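Local coordinates for protein biliverdin reductase (Synechocystis sp., PDB 5B3T) that probably reduces biliverdin, an open-chain tetrapyrrole, using NADPH bound by a Rossmann-fold domain of the Gfo/Idh/MocA oxidoreductase type, at residues T82-H87 and Q169-H174; V130-L135 and L182-S187; Q176-P181 and Y238-V243. All coordinates share one frame; numbering follows the deposited sequence.

Contact 1: T82-H87 and Q169-H174; sequences TINQLH and QRWTYH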
loop_
_atom_site.group_PDB
_atom_site.type_symbol
_atom_site.label_atom_id
_atom_site.label_comp_id
_atom_site.label_asym_id
_atom_site.label_seq_id
_atom_site.Cartn_x
_atom_site.Cartn_y
_atom_site.Cartn_z
ATOM N N THR A 82 -4.056 7.522 -4.353
ATOM C CA THR A 82 -5.326 7.683 -5.044
ATOM C C THR A 82 -5.718 6.373 -5.722
ATOM O O THR A 82 -5.408 5.284 -5.215
ATOM C CB THR A 82 -5.220 8.860 -6.042
ATOM O OG1 THR A 82 -6.470 9.066 -6.712
ATOM C CG2 THR A 82 -4.118 8.620 -7.082
ATOM N N ILE A 83 -6.436 6.475 -6.839
ATOM C CA ILE A 83 -6.880 5.305 -7.592
ATOM C C ILE A 83 -5.683 4.452 -8.001
ATOM O O ILE A 83 -4.692 4.973 -8.528
ATOM C CB ILE A 83 -7.683 5.774 -8.818
ATOM C CG1 ILE A 83 -8.979 6.470 -8.371
ATOM C CG2 ILE A 83 -7.955 4.629 -9.752
ATOM C CD1 ILE A 83 -9.708 7.222 -9.497
ATOM N N ASN A 84 -5.799 3.149 -7.821
ATOM C CA ASN A 84 -4.681 2.224 -8.015
ATOM C C ASN A 84 -4.017 2.407 -9.374
ATOM O O ASN A 84 -2.790 2.520 -9.470
ATOM C CB ASN A 84 -5.162 0.777 -7.862
ATOM C CG ASN A 84 -5.404 0.388 -6.417
ATOM O OD1 ASN A 84 -4.991 1.091 -5.495
ATOM N ND2 ASN A 84 -6.066 -0.746 -6.214
ATOM N N GLN A 85 -4.820 2.436 -10.440
ATOM C CA GLN A 85 -4.268 2.443 -11.793
ATOM C C GLN A 85 -3.421 3.682 -12.064
ATOM O O GLN A 85 -2.499 3.634 -12.885
ATOM C CB GLN A 85 -5.405 2.343 -12.812
ATOM C CG GLN A 85 -4.946 2.191 -14.259
ATOM C CD GLN A 85 -6.105 2.095 -15.234
ATOM O OE1 GLN A 85 -7.153 2.713 -15.036
ATOM N NE2 GLN A 85 -5.922 1.318 -16.297
ATOM N N LEU A 86 -3.701 4.788 -11.374
ATOM C CA LEU A 86 -3.086 6.072 -11.694
ATOM C C LEU A 86 -1.679 6.246 -11.135
ATOM O O LEU A 86 -0.968 7.152 -11.585
ATOM C CB LEU A 86 -3.965 7.214 -11.174
ATOM C CG LEU A 86 -5.336 7.405 -11.819
ATOM C CD1 LEU A 86 -6.072 8.562 -11.161
ATOM C CD2 LEU A 86 -5.176 7.649 -13.309
ATOM N N HIS A 87 -1.253 5.408 -10.189
ATOM C CA HIS A 87 -0.070 5.731 -9.391
ATOM C C HIS A 87 1.188 5.824 -10.248
ATOM O O HIS A 87 1.978 6.763 -10.103
ATOM C CB HIS A 87 0.104 4.703 -8.275
ATOM C CG HIS A 87 -0.697 5.013 -7.051
ATOM N ND1 HIS A 87 -0.320 4.602 -5.791
ATOM C CD2 HIS A 87 -1.850 5.704 -6.894
ATOM C CE1 HIS A 87 -1.210 5.024 -4.910
ATOM N NE2 HIS A 87 -2.148 5.695 -5.554
ATOM N N GLN A 169 -20.688 1.199 -7.959
ATOM C CA GLN A 169 -20.134 1.536 -9.266
ATOM C C GLN A 169 -19.060 2.609 -9.088
ATOM O O GLN A 169 -19.205 3.765 -9.488
ATOM C CB GLN A 169 -21.238 1.990 -10.216
ATOM C CG GLN A 169 -20.965 1.632 -11.669
ATOM C CD GLN A 169 -21.619 2.586 -12.651
ATOM O OE1 GLN A 169 -21.894 3.742 -12.326
ATOM N NE2 GLN A 169 -21.868 2.105 -13.864
ATOM N N ARG A 170 -17.964 2.193 -8.452
ATOM C CA ARG A 170 -16.830 3.068 -8.194
ATOM C C ARG A 170 -15.543 2.325 -8.536
ATOM O O ARG A 170 -15.550 1.128 -8.837
ATOM C CB ARG A 170 -16.825 3.566 -6.743
ATOM C CG ARG A 170 -16.595 2.482 -5.707
ATOM C CD ARG A 170 -16.729 3.027 -4.292
ATOM N NE ARG A 170 -15.780 4.102 -4.020
ATOM C CZ ARG A 170 -15.306 4.390 -2.812
ATOM N NH1 ARG A 170 -15.685 3.677 -1.761
ATOM N NH2 ARG A 170 -14.446 5.389 -2.655
ATOM N N TRP A 171 -14.422 3.053 -8.478
ATOM C CA TRP A 171 -13.175 2.541 -9.039
ATOM C C TRP A 171 -12.679 1.294 -8.318
ATOM O O TRP A 171 -11.975 0.475 -8.919
ATOM C CB TRP A 171 -12.100 3.633 -9.023
ATOM C CG TRP A 171 -11.566 3.994 -7.661
ATOM C CD1 TRP A 171 -12.009 4.993 -6.844
ATOM C CD2 TRP A 171 -10.469 3.375 -6.977
ATOM N NE1 TRP A 171 -11.263 5.026 -5.689
ATOM C CE2 TRP A 171 -10.311 4.043 -5.747
ATOM C CE3 TRP A 171 -9.608 2.316 -7.284
ATOM C CZ2 TRP A 171 -9.329 3.686 -4.822
ATOM C CZ3 TRP A 171 -8.632 1.961 -6.365
ATOM C CH2 TRP A 171 -8.501 2.645 -5.149
ATOM N N THR A 172 -13.039 1.118 -7.045
ATOM C CA THR A 172 -12.584 -0.051 -6.299
ATOM C C THR A 172 -13.217 -1.350 -6.784
ATOM O O THR A 172 -12.714 -2.427 -6.447
ATOM C CB THR A 172 -12.863 0.133 -4.805
ATOM O OG1 THR A 172 -14.222 0.543 -4.617
ATOM C CG2 THR A 172 -11.929 1.184 -4.211
ATOM N N TYR A 173 -14.304 -1.280 -7.555
ATOM C CA TYR A 173 -14.912 -2.454 -8.171
ATOM C C TYR A 173 -14.832 -2.388 -9.692
ATOM O O TYR A 173 -15.560 -3.103 -10.386
ATOM C CB TYR A 173 -16.365 -2.613 -7.715
ATOM C CG TYR A 173 -16.504 -3.223 -6.338
ATOM C CD1 TYR A 173 -16.167 -2.503 -5.201
ATOM C CD2 TYR A 173 -16.968 -4.522 -6.177
ATOM C CE1 TYR A 173 -16.290 -3.058 -3.939
ATOM C CE2 TYR A 173 -17.095 -5.087 -4.921
ATOM C CZ TYR A 173 -16.755 -4.350 -3.807
ATOM O OH TYR A 173 -16.879 -4.908 -2.557
ATOM N N HIS A 174 -13.955 -1.534 -10.214
ATOM C CA HIS A 174 -13.766 -1.341 -11.646
ATOM C C HIS A 174 -12.522 -2.113 -12.068
ATOM O O HIS A 174 -11.442 -1.903 -11.507
ATOM C CB HIS A 174 -13.633 0.154 -11.949
ATOM C CG HIS A 174 -13.530 0.484 -13.406
ATOM N ND1 HIS A 174 -12.323 0.570 -14.066
ATOM C CD2 HIS A 174 -14.482 0.781 -14.322
ATOM C CE1 HIS A 174 -12.537 0.892 -15.330
ATOM N NE2 HIS A 174 -13.839 1.026 -15.512
#
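Ile83 packs over one face of the indole of Trp171, joining the loop after strand 77-80 of the Rossmann fold to a short 3-10 turn in the C-terminal alpha/beta domain. Every side-chain atom of the isoleucine comes within 4.2 Å of the ring. Its CB sits 4.1 Å from Trp171 CD2. CG1 then rests over the five-membered ring, 3.5 Å from the centroid and 5° off the normal, a CH-pi contact. With CG1 anti to the carbonyl carbon (chi1 -65°), the other branch, CG2, is carried to the CD2-CE3 rim of the six-membered ring, 3.8 Å from Trp171 CE3. The tip, CD1, touches more loosely, near Trp171 CG and CD1. On the opposite face of the indole, the methyl CG2 of Thr172 stands 3.5 Å above the plane, so the ring is sandwiched between two aliphatic groups.

Asn84 crosses the far rim of the indole at about a right angle: its CG is 3.6 Å from Trp171 CZ3, and amide and ring planes are 77° apart. Its ND2 lies at the ring edge and donates its hydrogen bond to Phe178 O, which fixes the turn of the amide.

Asn84, His87, Arg170 and Trp171 all bind NADP(+) when the cofactor is present; this chain is without it, yet Ile83 and Asn84 already meet Trp171 across the domain boundary. His87 turns back to the start of its own loop, where Thr82 N donates to its NE2, 2.9 Å away and in the ring plane.

Contact 2: V130-L135 and L182-S187; sequences VEHIEL and LVAALS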
loop_
_atom_site.group_PDB
_atom_site.type_symbol
_atom_site.label_atom_id
_atom_site.label_comp_id
_atom_site.label_asym_id
_atom_site.label_seq_id
_atom_site.Cartn_x
_atom_site.Cartn_y
_atom_site.Cartn_z
ATOM N N VAL A 130 8.340 5.096 -1.421
ATOM C CA VAL A 130 7.100 4.333 -1.361
ATOM C C VAL A 130 7.037 3.611 -0.023
ATOM O O VAL A 130 8.007 2.961 0.384
ATOM C CB VAL A 130 6.990 3.318 -2.515
ATOM C CG1 VAL A 130 5.674 2.549 -2.426
ATOM C CG2 VAL A 130 7.117 4.015 -3.858
ATOM N N GLU A 131 5.900 3.725 0.657
ATOM C CA GLU A 131 5.606 2.911 1.824
ATOM C C GLU A 131 4.224 2.294 1.669
ATOM O O GLU A 131 3.435 2.679 0.802
ATOM C CB GLU A 131 5.686 3.718 3.128
ATOM C CG GLU A 131 6.910 3.400 3.987
ATOM C CD GLU A 131 6.944 1.961 4.502
ATOM O OE1 GLU A 131 5.955 1.215 4.325
ATOM O OE2 GLU A 131 7.973 1.571 5.095
ATOM N N HIS A 132 3.941 1.317 2.528
ATOM C CA HIS A 132 2.666 0.597 2.521
ATOM C C HIS A 132 2.215 0.503 3.977
ATOM O O HIS A 132 2.491 -0.486 4.661
ATOM C CB HIS A 132 2.815 -0.773 1.874
ATOM C CG HIS A 132 1.516 -1.412 1.496
ATOM N ND1 HIS A 132 1.426 -2.721 1.076
ATOM C CD2 HIS A 132 0.254 -0.920 1.468
ATOM C CE1 HIS A 132 0.165 -3.009 0.807
ATOM N NE2 HIS A 132 -0.566 -1.934 1.038
ATOM N N ILE A 133 1.524 1.546 4.445
ATOM C CA ILE A 133 1.181 1.697 5.851
ATOM C C ILE A 133 -0.323 1.642 6.081
ATOM O O ILE A 133 -0.778 1.133 7.111
ATOM C CB ILE A 133 1.768 3.011 6.417
ATOM C CG1 ILE A 133 3.290 3.013 6.284
ATOM C CG2 ILE A 133 1.366 3.212 7.875
ATOM C CD1 ILE A 133 3.935 4.349 6.594
ATOM N N GLU A 134 -1.115 2.145 5.129
ATOM C CA GLU A 134 -2.558 2.238 5.331
ATOM C C GLU A 134 -3.179 0.865 5.567
ATOM O O GLU A 134 -4.066 0.715 6.415
ATOM C CB GLU A 134 -3.208 2.930 4.132
ATOM C CG GLU A 134 -4.681 3.258 4.316
ATOM C CD GLU A 134 -5.592 2.099 3.964
ATOM O OE1 GLU A 134 -5.192 1.264 3.126
ATOM O OE2 GLU A 134 -6.702 2.020 4.532
ATOM N N LEU A 135 -2.728 -0.145 4.829
ATOM C CA LEU A 135 -3.242 -1.505 4.982
ATOM C C LEU A 135 -2.434 -2.218 6.061
ATOM O O LEU A 135 -1.306 -2.657 5.824
ATOM C CB LEU A 135 -3.183 -2.258 3.658
ATOM C CG LEU A 135 -3.664 -3.713 3.701
ATOM C CD1 LEU A 135 -5.148 -3.782 4.038
ATOM C CD2 LEU A 135 -3.366 -4.429 2.386
ATOM N N LEU A 182 -4.946 -8.818 -6.018
ATOM C CA LEU A 182 -4.033 -9.275 -4.979
ATOM C C LEU A 182 -2.818 -8.372 -4.796
ATOM O O LEU A 182 -1.910 -8.732 -4.042
ATOM C CB LEU A 182 -3.574 -10.703 -5.275
ATOM C CG LEU A 182 -4.570 -11.814 -4.943
ATOM C CD1 LEU A 182 -4.179 -13.108 -5.639
ATOM C CD2 LEU A 182 -4.655 -12.013 -3.436
ATOM N N VAL A 183 -2.788 -7.206 -5.445
ATOM C CA VAL A 183 -1.597 -6.357 -5.401
ATOM C C VAL A 183 -1.271 -5.955 -3.966
ATOM O O VAL A 183 -0.127 -6.082 -3.511
ATOM C CB VAL A 183 -1.786 -5.124 -6.303
ATOM C CG1 VAL A 183 -0.763 -4.052 -5.956
ATOM C CG2 VAL A 183 -1.668 -5.522 -7.767
ATOM N N ALA A 184 -2.273 -5.472 -3.228
ATOM C CA ALA A 184 -2.019 -4.986 -1.875
ATOM C C ALA A 184 -1.695 -6.131 -0.922
ATOM O O ALA A 184 -0.780 -6.020 -0.099
ATOM C CB ALA A 184 -3.219 -4.187 -1.369
ATOM N N ALA A 185 -2.435 -7.238 -1.017
ATOM C CA ALA A 185 -2.193 -8.362 -0.120
ATOM C C ALA A 185 -0.814 -8.966 -0.351
ATOM O O ALA A 185 -0.114 -9.319 0.606
ATOM C CB ALA A 185 -3.282 -9.420 -0.298
ATOM N N LEU A 186 -0.402 -9.087 -1.616
ATOM C CA LEU A 186 0.910 -9.651 -1.912
ATOM C C LEU A 186 2.034 -8.733 -1.455
ATOM O O LEU A 186 3.134 -9.207 -1.151
ATOM C CB LEU A 186 1.033 -9.937 -3.406
ATOM C CG LEU A 186 0.128 -11.055 -3.917
ATOM C CD1 LEU A 186 0.185 -11.112 -5.428
ATOM C CD2 LEU A 186 0.507 -12.393 -3.300
ATOM N N SER A 187 1.783 -7.423 -1.411
ATOM C CA SER A 187 2.765 -6.508 -0.841
ATOM C C SER A 187 2.991 -6.807 0.634
ATOM O O SER A 187 4.132 -6.799 1.109
ATOM C CB SER A 187 2.313 -5.062 -1.035
ATOM O OG SER A 187 3.170 -4.161 -0.353
#
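His132 and Ser187 form the tight half of this interdomain contact, joining the end of strand 128-131 of the Rossmann sheet to the first turns of helix 183-189. His132 ND1 and Ser187 OG lie 2.7 Å apart in a short but bent hydrogen bond (138°) in which either could be the donor. The imidazole comes edge-on: with CG anti to the backbone N (chi1 -164°), the ring reaches across to the helix, and its CE1 also meets Ala184 O in the ring plane at 3.3 Å. Both residues are buried, and Ser187 OG has a second hydrogen-bond partner, Arg191 NE.

The other half is looser and purely apolar. Leu135 CD2 touches the methyl CB of Ala184 at 3.8 Å, while Ala184 CB stays 4.2 Å from His132 CE1; Leu135 and Ala184 are both partly exposed.

Tyr105, an NADP(+)-binding residue, touches Ser187 and packs its ring against that of His132, placing the pair beside the cofactor site. Strand 128-131 forms one margin of the parallel sheet, next to strand 100-104, whereas helix 183-189 packs on helix 309-325 through Leu186 and Ser187 and on strand 233-241 through Ala185.

Contact 3: Q176-P181 and Y238-V243; sequences QQFGFP and YGKGEV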
loop_
_atom_site.group_PDB
_atom_site.type_symbol
_atom_site.label_atom_id
_atom_site.label_comp_id
_atom_site.label_asym_id
_atom_site.label_seq_id
_atom_site.Cartn_x
_atom_site.Cartn_y
_atom_site.Cartn_z
ATOM N N GLN A 176 -10.318 -2.160 -14.518
ATOM C CA GLN A 176 -9.078 -1.504 -14.924
ATOM C C GLN A 176 -8.541 -0.568 -13.844
ATOM O O GLN A 176 -7.330 -0.540 -13.595
ATOM C CB GLN A 176 -9.298 -0.746 -16.233
ATOM C CG GLN A 176 -9.480 -1.658 -17.439
ATOM C CD GLN A 176 -9.712 -0.883 -18.719
ATOM O OE1 GLN A 176 -9.507 0.330 -18.768
ATOM N NE2 GLN A 176 -10.138 -1.581 -19.767
ATOM N N GLN A 177 -9.416 0.202 -13.192
ATOM C CA GLN A 177 -8.951 1.160 -12.193
ATOM C C GLN A 177 -8.435 0.459 -10.942
ATOM O O GLN A 177 -7.424 0.876 -10.365
ATOM C CB GLN A 177 -10.071 2.135 -11.835
ATOM C CG GLN A 177 -10.389 3.147 -12.925
ATOM C CD GLN A 177 -11.522 4.079 -12.542
ATOM O OE1 GLN A 177 -12.683 3.675 -12.490
ATOM N NE2 GLN A 177 -11.189 5.336 -12.270
ATOM N N PHE A 178 -9.117 -0.600 -10.502
ATOM C CA PHE A 178 -8.673 -1.308 -9.307
ATOM C C PHE A 178 -7.476 -2.202 -9.602
ATOM O O PHE A 178 -6.583 -2.347 -8.759
ATOM C CB PHE A 178 -9.829 -2.119 -8.720
ATOM C CG PHE A 178 -9.465 -2.874 -7.475
ATOM C CD1 PHE A 178 -9.075 -2.197 -6.328
ATOM C CD2 PHE A 178 -9.524 -4.254 -7.444
ATOM C CE1 PHE A 178 -8.739 -2.889 -5.177
ATOM C CE2 PHE A 178 -9.192 -4.949 -6.296
ATOM C CZ PHE A 178 -8.797 -4.264 -5.162
ATOM N N GLY A 179 -7.433 -2.795 -10.790
ATOM C CA GLY A 179 -6.309 -3.615 -11.181
ATOM C C GLY A 179 -6.332 -4.992 -10.543
ATOM O O GLY A 179 -7.337 -5.448 -9.986
ATOM N N PHE A 180 -5.187 -5.661 -10.633
ATOM C CA PHE A 180 -5.041 -7.013 -10.111
ATOM C C PHE A 180 -5.395 -7.046 -8.627
ATOM O O PHE A 180 -4.733 -6.371 -7.826
ATOM C CB PHE A 180 -3.617 -7.519 -10.331
ATOM C CG PHE A 180 -3.425 -8.966 -9.966
ATOM C CD1 PHE A 180 -4.300 -9.933 -10.436
ATOM C CD2 PHE A 180 -2.367 -9.359 -9.166
ATOM C CE1 PHE A 180 -4.129 -11.267 -10.105
ATOM C CE2 PHE A 180 -2.189 -10.692 -8.834
ATOM C CZ PHE A 180 -3.071 -11.647 -9.305
ATOM N N PRO A 181 -6.417 -7.806 -8.223
ATOM C CA PRO A 181 -6.952 -7.664 -6.857
ATOM C C PRO A 181 -5.967 -8.009 -5.750
ATOM O O PRO A 181 -6.140 -7.523 -4.626
ATOM C CB PRO A 181 -8.148 -8.627 -6.848
ATOM C CG PRO A 181 -8.529 -8.774 -8.291
ATOM C CD PRO A 181 -7.237 -8.707 -9.050
ATOM N N TYR A 238 -7.952 -12.879 -1.112
ATOM C CA TYR A 238 -8.602 -11.577 -1.217
ATOM C C TYR A 238 -9.967 -11.764 -1.857
ATOM O O TYR A 238 -10.059 -12.158 -3.024
ATOM C CB TYR A 238 -7.764 -10.586 -2.033
ATOM C CG TYR A 238 -8.366 -9.196 -2.112
ATOM C CD1 TYR A 238 -9.263 -8.858 -3.120
ATOM C CD2 TYR A 238 -8.037 -8.224 -1.177
ATOM C CE1 TYR A 238 -9.816 -7.590 -3.191
ATOM C CE2 TYR A 238 -8.582 -6.955 -1.241
ATOM C CZ TYR A 238 -9.470 -6.644 -2.250
ATOM O OH TYR A 238 -10.015 -5.382 -2.317
ATOM N N GLY A 239 -11.019 -11.470 -1.098
ATOM C CA GLY A 239 -12.368 -11.532 -1.622
ATOM C C GLY A 239 -13.219 -10.366 -1.167
ATOM O O GLY A 239 -13.096 -9.909 -0.028
ATOM N N LYS A 240 -14.077 -9.863 -2.051
ATOM C CA LYS A 240 -15.019 -8.818 -1.682
ATOM C C LYS A 240 -16.179 -8.848 -2.662
ATOM O O LYS A 240 -16.051 -9.335 -3.788
ATOM C CB LYS A 240 -14.364 -7.430 -1.660
ATOM C CG LYS A 240 -13.996 -6.870 -3.027
ATOM C CD LYS A 240 -13.369 -5.489 -2.887
ATOM C CE LYS A 240 -12.815 -4.990 -4.207
ATOM N NZ LYS A 240 -11.995 -3.760 -4.021
ATOM N N GLY A 241 -17.318 -8.328 -2.218
ATOM C CA GLY A 241 -18.463 -8.236 -3.098
ATOM C C GLY A 241 -19.728 -8.894 -2.591
ATOM O O GLY A 241 -19.852 -9.214 -1.405
ATOM N N GLU A 242 -20.670 -9.121 -3.508
ATOM C CA GLU A 242 -22.038 -9.462 -3.141
ATOM C C GLU A 242 -22.212 -10.918 -2.720
ATOM O O GLU A 242 -23.218 -11.238 -2.078
ATOM C CB GLU A 242 -22.977 -9.143 -4.310
ATOM C CG GLU A 242 -23.164 -7.648 -4.548
ATOM C CD GLU A 242 -23.947 -7.337 -5.812
ATOM O OE1 GLU A 242 -24.449 -8.282 -6.458
ATOM O OE2 GLU A 242 -24.064 -6.142 -6.156
ATOM N N VAL A 243 -21.264 -11.804 -3.044
ATOM C CA VAL A 243 -21.446 -13.229 -2.782
ATOM C C VAL A 243 -20.917 -13.667 -1.423
ATOM O O VAL A 243 -21.114 -14.829 -1.041
ATOM C CB VAL A 243 -20.776 -14.093 -3.873
ATOM C CG1 VAL A 243 -21.328 -13.736 -5.243
ATOM C CG2 VAL A 243 -19.262 -13.925 -3.832
#
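Phe178, at the end of helix 175-178, packs against Tyr238 and Lys240 of strand 233-241, where the large mixed sheet of the C-terminal alpha/beta domain is covered by the chain leaving that helix. Tyr238 and Lys240 stand two residues apart on the strand, and both direct their side chains toward the covering segment.

The charged contact is a cation-pi pair. Lys240 runs out fully extended beyond CG and sets NZ over one face of the Phe178 ring, 3.7 Å from its centroid and 22° off the normal. The ammonium is displaced toward the rim, with CZ as its nearest ring atom. Tyr173 offers the same amine a second cation-pi contact.

Hydrogen bonds hold the amine as well. Lys240 NZ donates to Tyr238 OH at 3.1 Å and to Thr172 O, so a lysine from a buried stretch of strand finds two oxygens and two aromatic rings near its charge. Such surroundings would be expected to favour the protonated form.

Between the aromatic rings the contact is slight. Phe178 and Tyr238 approach from opposite directions with planes 28° apart, but they are slid past each other, their centroids 6.0 Å apart, and barely overlap. Their closest carbons are the two CZ atoms, at 3.8 Å, and Tyr238 OH comes obliquely to Phe178 CZ at 3.3 Å.

Beyond Gly179, whose positive phi takes the chain out of the helix, Pro181 reaches the other end of the tyrosine ring. Its CB packs 3.9 Å from Tyr238 CD1. Over the centre of one face of the Tyr238 ring, 3.6 Å above its plane, sits the carbonyl oxygen of Pro181.

Contacts 1 and 2 both bridge the Rossmann domain and the C-terminal domain, with centres about 15 Å apart and no touch between them; contact 3 lies wholly in the C-terminal domain. One continuous run, 169-187, supplies a segment to each contact: loop, helix 175-178, then helix 183-189. Along the chain, contact 1 closes before contact 3 opens, while contact 2 crosses both. Contacts 1 and 3, with centres about 10 Å apart, touch through Thr172 and Lys240; contacts 2 and 3, about 15 Å apart, touch through Leu182 and Tyr238. The run thus links the NADP(+)-binding domain, next to the cofactor site at contact 1, to the large mixed sheet at contact 3.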